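Local coordinates for putative Nitroreductase (Anabaena variabilis ATCC 29413, PDB 3EO7), which binds flavin mononucleotide and probably acts as an FMN-dependent oxidoreductase of the nitroreductase family, at residues H6-Q11 with Y448-Y453; R180-I185 with E269-F274; F436-L441 with N497-I502. One frame throughout, in Å; residues are numbered along the deposited sequence.

Contact 1: residues H6-Q11 with Y448-Y453; sequences HQSIAQ and YGDRVY
Asp450 holds the start of helix 9-16 through one carboxylate oxygen, OD1, which accepts two hydrogen bonds. Ser8 OG donates over 2.6 Å to Asp450 OD1, meeting the syn lone pair of that oxygen. With chi1 at 68° the hydroxyl sits between the backbone N and the carbonyl carbon, which faces it to Asp450. The backbone gives the second bond: Ala10 N lies 2.9 Å from Asp450 OD1, with the N-H nearly straight (162°) but approaching from above the carboxylate plane, 54° out of it. Ile9, between them in sequence, lays its CG2 methyl on the carboxylate, 3.4 Å from Asp450 CG, and the Ile9 and Asp450 side chains cross at about a right angle. Beyond the polar group, Ala10 CB packs against Tyr453 CB at 4.2 Å.

In the second shell, Asp450 OD2 accepts from the backbone N of Glu259, so the carboxylate is gripped at both oxygens. Its own backbone sits in a type I turn from Gly449 to Val452, entered through the positive phi of Gly449 where helix 441-448 ends. On the other side, Ser8 N donates to Gln11 OE1 at 3.0 Å, and Tyr453 OH bonds to His14 ND1 one turn further along the helix. All five residues that touch are buried, and the N-terminal end of the helix would probably favour the ionised carboxylate.

Ser8 is the N-cap residue, yet its hydroxyl makes no capping bond. Gln11 supplies one half of a capping box, the bond back to the N-cap N-H, while an aspartate more than 430 residues away accepts the N-H of Ala10. The arrangement is a long-range helix N-terminal cap, joining the chain's first helix to the turn between helices 441-448 and 452-473 of the second nitroreductase-family region.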
loop_
_atom_site.group_PDB
_atom_site.type_symbol
_atom_site.label_atom_id
_atom_site.label_comp_id
_atom_site.label_asym_id
_atom_site.label_seq_id
_atom_site.Cartn_x
_atom_site.Cartn_y
_atom_site.Cartn_z
ATOM N N HIS A 6 20.920 -20.546 7.567
ATOM C CA HIS A 6 21.446 -19.488 6.647
ATOM C C HIS A 6 20.299 -18.569 6.220
ATOM O O HIS A 6 19.191 -19.039 5.955
ATOM C CB HIS A 6 22.101 -20.100 5.395
ATOM C CG HIS A 6 22.851 -19.105 4.552
ATOM N ND1 HIS A 6 22.220 -18.182 3.741
ATOM C CD2 HIS A 6 24.182 -18.904 4.382
ATOM C CE1 HIS A 6 23.130 -17.443 3.126
ATOM N NE2 HIS A 6 24.330 -17.863 3.494
ATOM N N GLN A 7 20.587 -17.280 6.154
ATOM C CA GLN A 7 19.595 -16.289 5.764
ATOM C C GLN A 7 19.163 -16.543 4.310
ATOM O O GLN A 7 19.957 -17.023 3.500
ATOM C CB GLN A 7 20.171 -14.873 5.848
ATOM C CG GLN A 7 20.376 -14.321 7.246
ATOM C CD GLN A 7 20.457 -12.789 7.264
ATOM O OE1 GLN A 7 20.887 -12.153 6.291
ATOM N NE2 GLN A 7 20.020 -12.192 8.375
ATOM N N SER A 8 17.922 -16.211 3.990
ATOM C CA SER A 8 17.478 -16.280 2.611
ATOM C C SER A 8 17.641 -14.864 2.036
ATOM O O SER A 8 17.907 -13.896 2.773
ATOM C CB SER A 8 16.035 -16.780 2.499
ATOM O OG SER A 8 15.160 -15.825 3.039
ATOM N N ILE A 9 17.423 -14.742 0.730
ATOM C CA ILE A 9 17.671 -13.482 0.034
ATOM C C ILE A 9 16.813 -12.330 0.562
ATOM O O ILE A 9 17.295 -11.214 0.622
ATOM C CB ILE A 9 17.593 -13.653 -1.530
ATOM C CG1 ILE A 9 18.061 -12.365 -2.261
ATOM C CG2 ILE A 9 16.194 -14.087 -1.940
ATOM C CD1 ILE A 9 19.517 -11.942 -2.012
ATOM N N ALA A 10 15.570 -12.577 0.985
ATOM C CA ALA A 10 14.746 -11.487 1.551
ATOM C C ALA A 10 15.342 -10.930 2.865
ATOM O O ALA A 10 15.316 -9.718 3.106
ATOM C CB ALA A 10 13.321 -11.947 1.757
ATOM N N GLN A 11 15.868 -11.820 3.712
ATOM C CA GLN A 11 16.552 -11.387 4.942
ATOM C C GLN A 11 17.811 -10.580 4.629
ATOM O O GLN A 11 18.058 -9.528 5.239
ATOM C CB GLN A 11 16.884 -12.581 5.826
ATOM C CG GLN A 11 15.653 -13.278 6.374
ATOM C CD GLN A 11 16.016 -14.550 7.068
ATOM O OE1 GLN A 11 16.422 -15.538 6.443
ATOM N NE2 GLN A 11 15.881 -14.541 8.379
ATOM N N TYR A 448 5.675 -18.055 2.848
ATOM C CA TYR A 448 5.474 -17.606 1.468
ATOM C C TYR A 448 6.757 -17.430 0.653
ATOM O O TYR A 448 6.729 -16.895 -0.456
ATOM C CB TYR A 448 4.726 -16.300 1.445
ATOM C CG TYR A 448 3.273 -16.428 1.830
ATOM C CD1 TYR A 448 2.324 -16.870 0.924
ATOM C CD2 TYR A 448 2.875 -16.111 3.122
ATOM C CE1 TYR A 448 0.967 -16.978 1.294
ATOM C CE2 TYR A 448 1.535 -16.209 3.502
ATOM C CZ TYR A 448 0.597 -16.630 2.591
ATOM O OH TYR A 448 -0.714 -16.709 3.019
ATOM N N GLY A 449 7.872 -17.879 1.203
ATOM C CA GLY A 449 9.144 -17.718 0.540
ATOM C C GLY A 449 9.595 -16.264 0.526
ATOM O O GLY A 449 9.003 -15.389 1.188
ATOM N N ASP A 450 10.652 -15.982 -0.229
ATOM C CA ASP A 450 11.205 -14.634 -0.255
ATOM C C ASP A 450 10.255 -13.587 -0.797
ATOM O O ASP A 450 10.359 -12.435 -0.436
ATOM C CB ASP A 450 12.532 -14.606 -0.997
ATOM C CG ASP A 450 13.585 -15.404 -0.272
ATOM O OD1 ASP A 450 13.970 -14.965 0.836
ATOM O OD2 ASP A 450 14.002 -16.447 -0.826
ATOM N N ARG A 451 9.347 -14.010 -1.670
ATOM C CA ARG A 451 8.312 -13.109 -2.223
ATOM C C ARG A 451 7.428 -12.500 -1.139
ATOM O O ARG A 451 6.779 -11.493 -1.367
ATOM C CB ARG A 451 7.479 -13.874 -3.245
ATOM C CG ARG A 451 6.391 -13.069 -3.989
ATOM C CD ARG A 451 5.544 -14.054 -4.774
ATOM N NE ARG A 451 4.554 -13.490 -5.727
ATOM C CZ ARG A 451 4.826 -13.257 -7.023
ATOM N NH1 ARG A 451 6.052 -13.456 -7.510
ATOM N NH2 ARG A 451 3.875 -12.834 -7.830
ATOM N N VAL A 452 7.400 -13.096 0.056
ATOM C CA VAL A 452 6.604 -12.543 1.152
ATOM C C VAL A 452 7.012 -11.095 1.440
ATOM O O VAL A 452 6.191 -10.298 1.899
ATOM C CB VAL A 452 6.709 -13.371 2.469
ATOM C CG1 VAL A 452 8.057 -13.110 3.207
ATOM C CG2 VAL A 452 5.454 -13.071 3.389
ATOM N N TYR A 453 8.258 -10.736 1.119
ATOM C CA TYR A 453 8.732 -9.383 1.342
ATOM C C TYR A 453 7.834 -8.375 0.640
ATOM O O TYR A 453 7.528 -7.302 1.205
ATOM C CB TYR A 453 10.186 -9.243 0.871
ATOM C CG TYR A 453 10.913 -8.081 1.517
ATOM C CD1 TYR A 453 11.530 -8.223 2.740
ATOM C CD2 TYR A 453 10.985 -6.857 0.885
ATOM C CE1 TYR A 453 12.226 -7.170 3.345
ATOM C CE2 TYR A 453 11.696 -5.815 1.443
ATOM C CZ TYR A 453 12.291 -5.978 2.701
ATOM O OH TYR A 453 12.978 -4.940 3.243
#

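Contact 2: residues R180-I185 with E269-F274; sequences RAYRRI and ELLKYF
Tyr182 meets Leu271 and then Phe274 as its side chain runs outward from helix 181-202 toward helix 270-276. At its base, CB of Tyr182 lies 4.1 Å from CG of Leu271. The ring follows with CG anti to the backbone N (chi1 -153°), which brings Tyr182 CD1 obliquely to the same leucine, 4.1 Å from Leu271 CG. Across the ring, Tyr182 CD2 comes within 3.5 Å of Phe274 CD2, near the plane of the phenylalanine ring and at its edge. One atom further out, Tyr182 CE2 is 3.8 Å from Phe274 CE2. The two ring planes stand at 74° with centroids 5.3 Å apart, an oblique pairing. At the tip, the one polar atom of the tyrosine side chain, OH, is hydrogen-bonded to His275 ND1, just past the segment.

Leu271 fills the base of the interface: its CD1 methyl rests 3.6 Å from Ala181 CB. The axes of the short helical segments 181-185 and 270-274 approach to 10.5 Å, with 56° between their N-to-C directions, a separation bridged by these large side chains. With no polar pairing between the two segments, the contact rests on van der Waals and aromatic packing.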
loop_
_atom_site.group_PDB
_atom_site.type_symbol
_atom_site.label_atom_id
_atom_site.label_comp_id
_atom_site.label_asym_id
_atom_site.label_seq_id
_atom_site.Cartn_x
_atom_site.Cartn_y
_atom_site.Cartn_z
ATOM N N ARG A 180 17.396 0.471 -1.557
ATOM C CA ARG A 180 16.322 0.600 -0.550
ATOM C C ARG A 180 14.973 0.867 -1.194
ATOM O O ARG A 180 13.940 0.781 -0.551
ATOM C CB ARG A 180 16.625 1.741 0.419
ATOM C CG ARG A 180 17.921 1.589 1.190
ATOM C CD ARG A 180 17.966 2.540 2.366
ATOM N NE ARG A 180 19.091 2.266 3.266
ATOM C CZ ARG A 180 20.299 2.798 3.181
ATOM N NH1 ARG A 180 20.615 3.646 2.214
ATOM N NH2 ARG A 180 21.222 2.476 4.083
ATOM N N ALA A 181 14.985 1.272 -2.473
ATOM C CA ALA A 181 13.759 1.556 -3.195
ATOM C C ALA A 181 12.752 0.404 -3.182
ATOM O O ALA A 181 11.568 0.679 -3.278
ATOM C CB ALA A 181 14.021 1.980 -4.660
ATOM N N TYR A 182 13.190 -0.853 -3.122
ATOM C CA TYR A 182 12.221 -1.947 -3.159
ATOM C C TYR A 182 11.232 -1.889 -1.992
ATOM O O TYR A 182 10.034 -2.119 -2.208
ATOM C CB TYR A 182 12.881 -3.315 -3.254
ATOM C CG TYR A 182 12.015 -4.349 -3.916
ATOM C CD1 TYR A 182 11.742 -4.278 -5.294
ATOM C CD2 TYR A 182 11.477 -5.428 -3.209
ATOM C CE1 TYR A 182 10.960 -5.239 -5.920
ATOM C CE2 TYR A 182 10.715 -6.408 -3.862
ATOM C CZ TYR A 182 10.466 -6.314 -5.194
ATOM O OH TYR A 182 9.720 -7.291 -5.805
ATOM N N ARG A 183 11.695 -1.522 -0.782
ATOM C CA ARG A 183 10.783 -1.346 0.345
ATOM C C ARG A 183 9.766 -0.254 0.017
ATOM O O ARG A 183 8.559 -0.456 0.151
ATOM C CB ARG A 183 11.542 -0.902 1.605
ATOM C CG ARG A 183 12.546 -1.898 2.121
ATOM C CD ARG A 183 13.282 -1.208 3.239
ATOM N NE ARG A 183 14.302 -1.956 3.951
ATOM C CZ ARG A 183 14.454 -1.910 5.278
ATOM N NH1 ARG A 183 13.572 -1.275 6.046
ATOM N NH2 ARG A 183 15.462 -2.544 5.852
ATOM N N ARG A 184 10.271 0.898 -0.429
ATOM C CA ARG A 184 9.418 2.056 -0.705
ATOM C C ARG A 184 8.410 1.775 -1.832
ATOM O O ARG A 184 7.242 2.165 -1.742
ATOM C CB ARG A 184 10.241 3.321 -1.040
ATOM C CG ARG A 184 11.361 3.639 -0.060
ATOM C CD ARG A 184 10.903 3.890 1.360
ATOM N NE ARG A 184 12.024 4.485 2.086
ATOM C CZ ARG A 184 13.049 3.814 2.602
ATOM N NH1 ARG A 184 13.071 2.491 2.658
ATOM N NH2 ARG A 184 14.050 4.492 3.139
ATOM N N ILE A 185 8.855 1.103 -2.885
ATOM C CA ILE A 185 7.987 0.750 -3.990
ATOM C C ILE A 185 6.810 -0.087 -3.510
ATOM O O ILE A 185 5.658 0.146 -3.882
ATOM C CB ILE A 185 8.785 -0.062 -5.040
ATOM C CG1 ILE A 185 9.695 0.868 -5.851
ATOM C CG2 ILE A 185 7.840 -0.817 -6.020
ATOM C CD1 ILE A 185 10.772 0.138 -6.678
ATOM N N GLU A 269 22.939 -3.348 -7.518
ATOM C CA GLU A 269 22.445 -4.466 -8.310
ATOM C C GLU A 269 21.468 -5.328 -7.535
ATOM O O GLU A 269 20.850 -6.235 -8.078
ATOM C CB GLU A 269 23.658 -5.295 -8.725
ATOM C CG GLU A 269 24.685 -4.498 -9.579
ATOM C CD GLU A 269 25.941 -5.237 -9.917
ATOM O OE1 GLU A 269 26.052 -6.428 -9.637
ATOM O OE2 GLU A 269 26.881 -4.594 -10.470
ATOM N N LEU A 270 21.294 -5.031 -6.243
ATOM C CA LEU A 270 20.485 -5.853 -5.389
ATOM C C LEU A 270 18.984 -5.745 -5.600
ATOM O O LEU A 270 18.279 -6.757 -5.505
ATOM C CB LEU A 270 20.865 -5.552 -3.932
ATOM C CG LEU A 270 20.153 -6.366 -2.862
ATOM C CD1 LEU A 270 20.465 -7.830 -2.958
ATOM C CD2 LEU A 270 20.547 -5.767 -1.480
ATOM N N LEU A 271 18.477 -4.546 -5.876
ATOM C CA LEU A 271 17.038 -4.362 -6.104
ATOM C C LEU A 271 16.538 -5.249 -7.261
ATOM O O LEU A 271 15.585 -6.010 -7.088
ATOM C CB LEU A 271 16.718 -2.897 -6.446
ATOM C CG LEU A 271 15.215 -2.580 -6.573
ATOM C CD1 LEU A 271 14.936 -1.124 -6.217
ATOM C CD2 LEU A 271 14.656 -2.909 -7.954
ATOM N N LYS A 272 17.178 -5.181 -8.426
ATOM C CA LYS A 272 16.693 -5.975 -9.563
ATOM C C LYS A 272 16.932 -7.465 -9.338
ATOM O O LYS A 272 16.074 -8.298 -9.690
ATOM C CB LYS A 272 17.252 -5.492 -10.901
ATOM C CG LYS A 272 16.735 -4.104 -11.259
ATOM C CD LYS A 272 17.132 -3.678 -12.677
ATOM C CE LYS A 272 16.789 -2.220 -12.952
ATOM N NZ LYS A 272 17.008 -1.836 -14.339
ATOM N N TYR A 273 18.091 -7.798 -8.763
ATOM C CA TYR A 273 18.350 -9.169 -8.390
ATOM C C TYR A 273 17.182 -9.666 -7.515
ATOM O O TYR A 273 16.574 -10.718 -7.778
ATOM C CB TYR A 273 19.687 -9.311 -7.655
ATOM C CG TYR A 273 19.974 -10.759 -7.292
ATOM C CD1 TYR A 273 19.499 -11.307 -6.106
ATOM C CD2 TYR A 273 20.726 -11.572 -8.136
ATOM C CE1 TYR A 273 19.723 -12.626 -5.792
ATOM C CE2 TYR A 273 20.975 -12.880 -7.806
ATOM C CZ TYR A 273 20.435 -13.423 -6.631
ATOM O OH TYR A 273 20.686 -14.737 -6.288
ATOM N N PHE A 274 16.834 -8.890 -6.489
ATOM C CA PHE A 274 15.798 -9.325 -5.560
ATOM C C PHE A 274 14.426 -9.497 -6.237
ATOM O O PHE A 274 13.747 -10.520 -6.016
ATOM C CB PHE A 274 15.729 -8.379 -4.376
ATOM C CG PHE A 274 14.812 -8.834 -3.289
ATOM C CD1 PHE A 274 14.901 -10.108 -2.759
ATOM C CD2 PHE A 274 13.903 -7.949 -2.734
ATOM C CE1 PHE A 274 14.043 -10.518 -1.722
ATOM C CE2 PHE A 274 13.075 -8.347 -1.676
ATOM C CZ PHE A 274 13.131 -9.642 -1.198
#

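Contact 3: residues F436-L441 with N497-I502; sequences FHTSDL and NDEAVI. With PGR (R-1,2-propanediol), chain R.
Ser439 and Ala500 form an antiparallel hydrogen-bonded pair, the tightly packed part of the joint between strands 433-439 and 500-508. Ser439 N donates to Ala500 O at 2.9 Å, and Ala500 N returns the bond to Ser439 O. Ile502 N extends the pairing to His437 O at 2.7 Å, in the carbonyl plane. Thr438 and Val501 make the adjacent non-hydrogen-bonded pair, their CG2 methyls 4.0 Å apart. With its chain bent at chi2 (-71°), Glu499 folds across Thr438, whose OG1 donates to Glu499 OE1 over 2.8 Å from above the carboxylate plane. Glu499 OE2 is held by Lys302 and Tyr303. Replacing Glu499 by an alanine would probably leave the Thr438 hydroxyl without its acceptor and Lys302 without its salt-bridge mate.

Toward solvent direct backbone hydrogen bonds give way to water bridges, though Asp440 CA still lies 3.2 Å from Asp498 O. One water bridges Asp440 N and Glu499 OE1; another accepts from Leu441 N and donates to Asp498 O. Here the side chains of Asp440 and Asp498 lie side by side, their like-charged OD2 atoms 4.3 Å apart, while Asp440 OD1 caps Ser443 N at the start of helix 441-448. A propanediol, probably from the crystallisation liquor, bonds to Asn497 O.

Helix 452-473 covers the face carrying Ser439, and helix 486-493 packs on Val501: an antiparallel strand pair within the mixed, helix-flanked sheet of a nitroreductase fold.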
loop_
_atom_site.group_PDB
_atom_site.type_symbol
_atom_site.label_atom_id
_atom_site.label_comp_id
_atom_site.label_asym_id
_atom_site.label_seq_id
_atom_site.Cartn_x
_atom_site.Cartn_y
_atom_site.Cartn_z
ATOM N N PHE A 436 3.869 1.535 14.322
ATOM C CA PHE A 436 4.895 0.688 13.735
ATOM C C PHE A 436 4.287 -0.628 13.275
ATOM O O PHE A 436 3.663 -1.326 14.059
ATOM C CB PHE A 436 5.987 0.369 14.758
ATOM C CG PHE A 436 6.774 1.567 15.188
ATOM C CD1 PHE A 436 6.280 2.444 16.140
ATOM C CD2 PHE A 436 7.980 1.856 14.587
ATOM C CE1 PHE A 436 7.000 3.596 16.467
ATOM C CE2 PHE A 436 8.690 2.989 14.916
ATOM C CZ PHE A 436 8.197 3.857 15.848
ATOM N N HIS A 437 4.440 -0.929 11.985
ATOM C CA HIS A 437 4.059 -2.209 11.449
ATOM C C HIS A 437 5.321 -3.047 11.397
ATOM O O HIS A 437 6.363 -2.608 10.891
ATOM C CB HIS A 437 3.444 -2.043 10.050
ATOM C CG HIS A 437 2.102 -1.409 10.084
ATOM N ND1 HIS A 437 1.798 -0.281 9.358
ATOM C CD2 HIS A 437 0.993 -1.715 10.799
ATOM C CE1 HIS A 437 0.541 0.056 9.593
ATOM N NE2 HIS A 437 0.028 -0.791 10.476
ATOM N N THR A 438 5.224 -4.260 11.918
ATOM C CA THR A 438 6.362 -5.140 12.000
ATOM C C THR A 438 6.024 -6.547 11.524
ATOM O O THR A 438 4.857 -6.910 11.370
ATOM C CB THR A 438 6.855 -5.249 13.464
ATOM O OG1 THR A 438 5.961 -6.082 14.205
ATOM C CG2 THR A 438 6.998 -3.841 14.157
ATOM N N SER A 439 7.064 -7.324 11.291
ATOM C CA SER A 439 6.913 -8.717 10.921
ATOM C C SER A 439 8.123 -9.552 11.283
ATOM O O SER A 439 9.257 -9.107 11.150
ATOM C CB SER A 439 6.684 -8.846 9.396
ATOM O OG SER A 439 6.351 -10.171 9.017
ATOM N N ASP A 440 7.881 -10.753 11.771
ATOM C CA ASP A 440 8.927 -11.724 11.940
ATOM C C ASP A 440 9.227 -12.263 10.550
ATOM O O ASP A 440 8.494 -13.082 10.007
ATOM C CB ASP A 440 8.488 -12.825 12.919
ATOM C CG ASP A 440 9.481 -13.967 13.024
ATOM O OD1 ASP A 440 10.412 -14.139 12.183
ATOM O OD2 ASP A 440 9.304 -14.729 14.004
ATOM N N LEU A 441 10.288 -11.746 9.943
ATOM C CA LEU A 441 10.607 -12.112 8.554
ATOM C C LEU A 441 10.899 -13.587 8.343
ATOM O O LEU A 441 10.465 -14.151 7.338
ATOM C CB LEU A 441 11.799 -11.294 8.053
ATOM C CG LEU A 441 11.665 -9.811 7.905
ATOM C CD1 LEU A 441 13.012 -9.264 7.325
ATOM C CD2 LEU A 441 10.452 -9.425 7.028
ATOM N N ASN A 497 12.467 -8.706 19.676
ATOM C CA ASN A 497 13.606 -8.790 18.756
ATOM C C ASN A 497 13.296 -9.414 17.399
ATOM O O ASN A 497 13.838 -8.995 16.381
ATOM C CB ASN A 497 14.736 -9.609 19.404
ATOM C CG ASN A 497 16.007 -9.600 18.577
ATOM O OD1 ASN A 497 16.528 -8.538 18.245
ATOM N ND2 ASN A 497 16.529 -10.786 18.267
ATOM N N ASP A 498 12.413 -10.405 17.386
ATOM C CA ASP A 498 12.096 -11.131 16.157
ATOM C C ASP A 498 11.250 -10.323 15.183
ATOM O O ASP A 498 11.074 -10.747 14.054
ATOM C CB ASP A 498 11.364 -12.433 16.450
ATOM C CG ASP A 498 12.293 -13.493 17.008
ATOM O OD1 ASP A 498 13.537 -13.344 16.911
ATOM O OD2 ASP A 498 11.751 -14.443 17.562
ATOM N N GLU A 499 10.708 -9.198 15.643
ATOM C CA GLU A 499 9.884 -8.341 14.809
ATOM C C GLU A 499 10.720 -7.285 14.105
ATOM O O GLU A 499 11.277 -6.403 14.753
ATOM C CB GLU A 499 8.798 -7.673 15.626
ATOM C CG GLU A 499 7.838 -8.607 16.322
ATOM C CD GLU A 499 6.887 -9.335 15.406
ATOM O OE1 GLU A 499 6.509 -8.796 14.315
ATOM O OE2 GLU A 499 6.461 -10.446 15.796
ATOM N N ALA A 500 10.803 -7.390 12.780
ATOM C CA ALA A 500 11.478 -6.384 11.965
ATOM C C ALA A 500 10.463 -5.285 11.662
ATOM O O ALA A 500 9.370 -5.567 11.203
ATOM C CB ALA A 500 11.969 -6.976 10.671
ATOM N N VAL A 501 10.822 -4.035 11.912
ATOM C CA VAL A 501 9.960 -2.910 11.575
ATOM C C VAL A 501 9.937 -2.755 10.052
ATOM O O VAL A 501 11.008 -2.701 9.410
ATOM C CB VAL A 501 10.429 -1.596 12.237
ATOM C CG1 VAL A 501 9.631 -0.418 11.711
ATOM C CG2 VAL A 501 10.341 -1.694 13.780
ATOM N N ILE A 502 8.724 -2.730 9.501
ATOM C CA ILE A 502 8.456 -2.597 8.061
ATOM C C ILE A 502 8.045 -1.174 7.682
ATOM O O ILE A 502 8.417 -0.675 6.639
ATOM C CB ILE A 502 7.275 -3.569 7.667
ATOM C CG1 ILE A 502 7.643 -5.014 8.006
ATOM C CG2 ILE A 502 6.882 -3.437 6.207
ATOM C CD1 ILE A 502 8.938 -5.412 7.389
HETATM C C1 PGR R . 16.007 -5.853 14.917
HETATM C C2 PGR R . 16.517 -6.127 16.337
HETATM C C3 PGR R . 17.882 -6.806 16.305
HETATM O O1 PGR R . 14.878 -6.704 14.627
HETATM O O2 PGR R . 16.666 -4.925 17.119
HETATM O O HOH W 1 5.266 -11.058 12.972
HETATM O O HOH W 2 12.439 -10.517 11.572
#

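How the contacts relate
Contacts 1 and 2 have centres about 13 Å apart and touch: Ala10 CA lies 3.5 Å from Phe274 CE1 and Tyr453 CB 3.6 Å from Phe274 CZ, so helix 9-16, helix 270-276 and the 448-453 segment pack against one another. The centre of contact 3 lies about 14 Å from that of contact 1 and about 18 Å from that of contact 2; helix 441-448 leads from its first strand to contact 1. Along the chain, contact 2 is nested inside contact 1 and closes before contact 3 opens, whereas contacts 1 and 3 interleave. Contact 1 joins helix 9-16 to the second nitroreductase-family region, contact 2 joins helix 270-276 to the first, and contact 3 pairs strands within the second; both regions contribute FMN-binding residues.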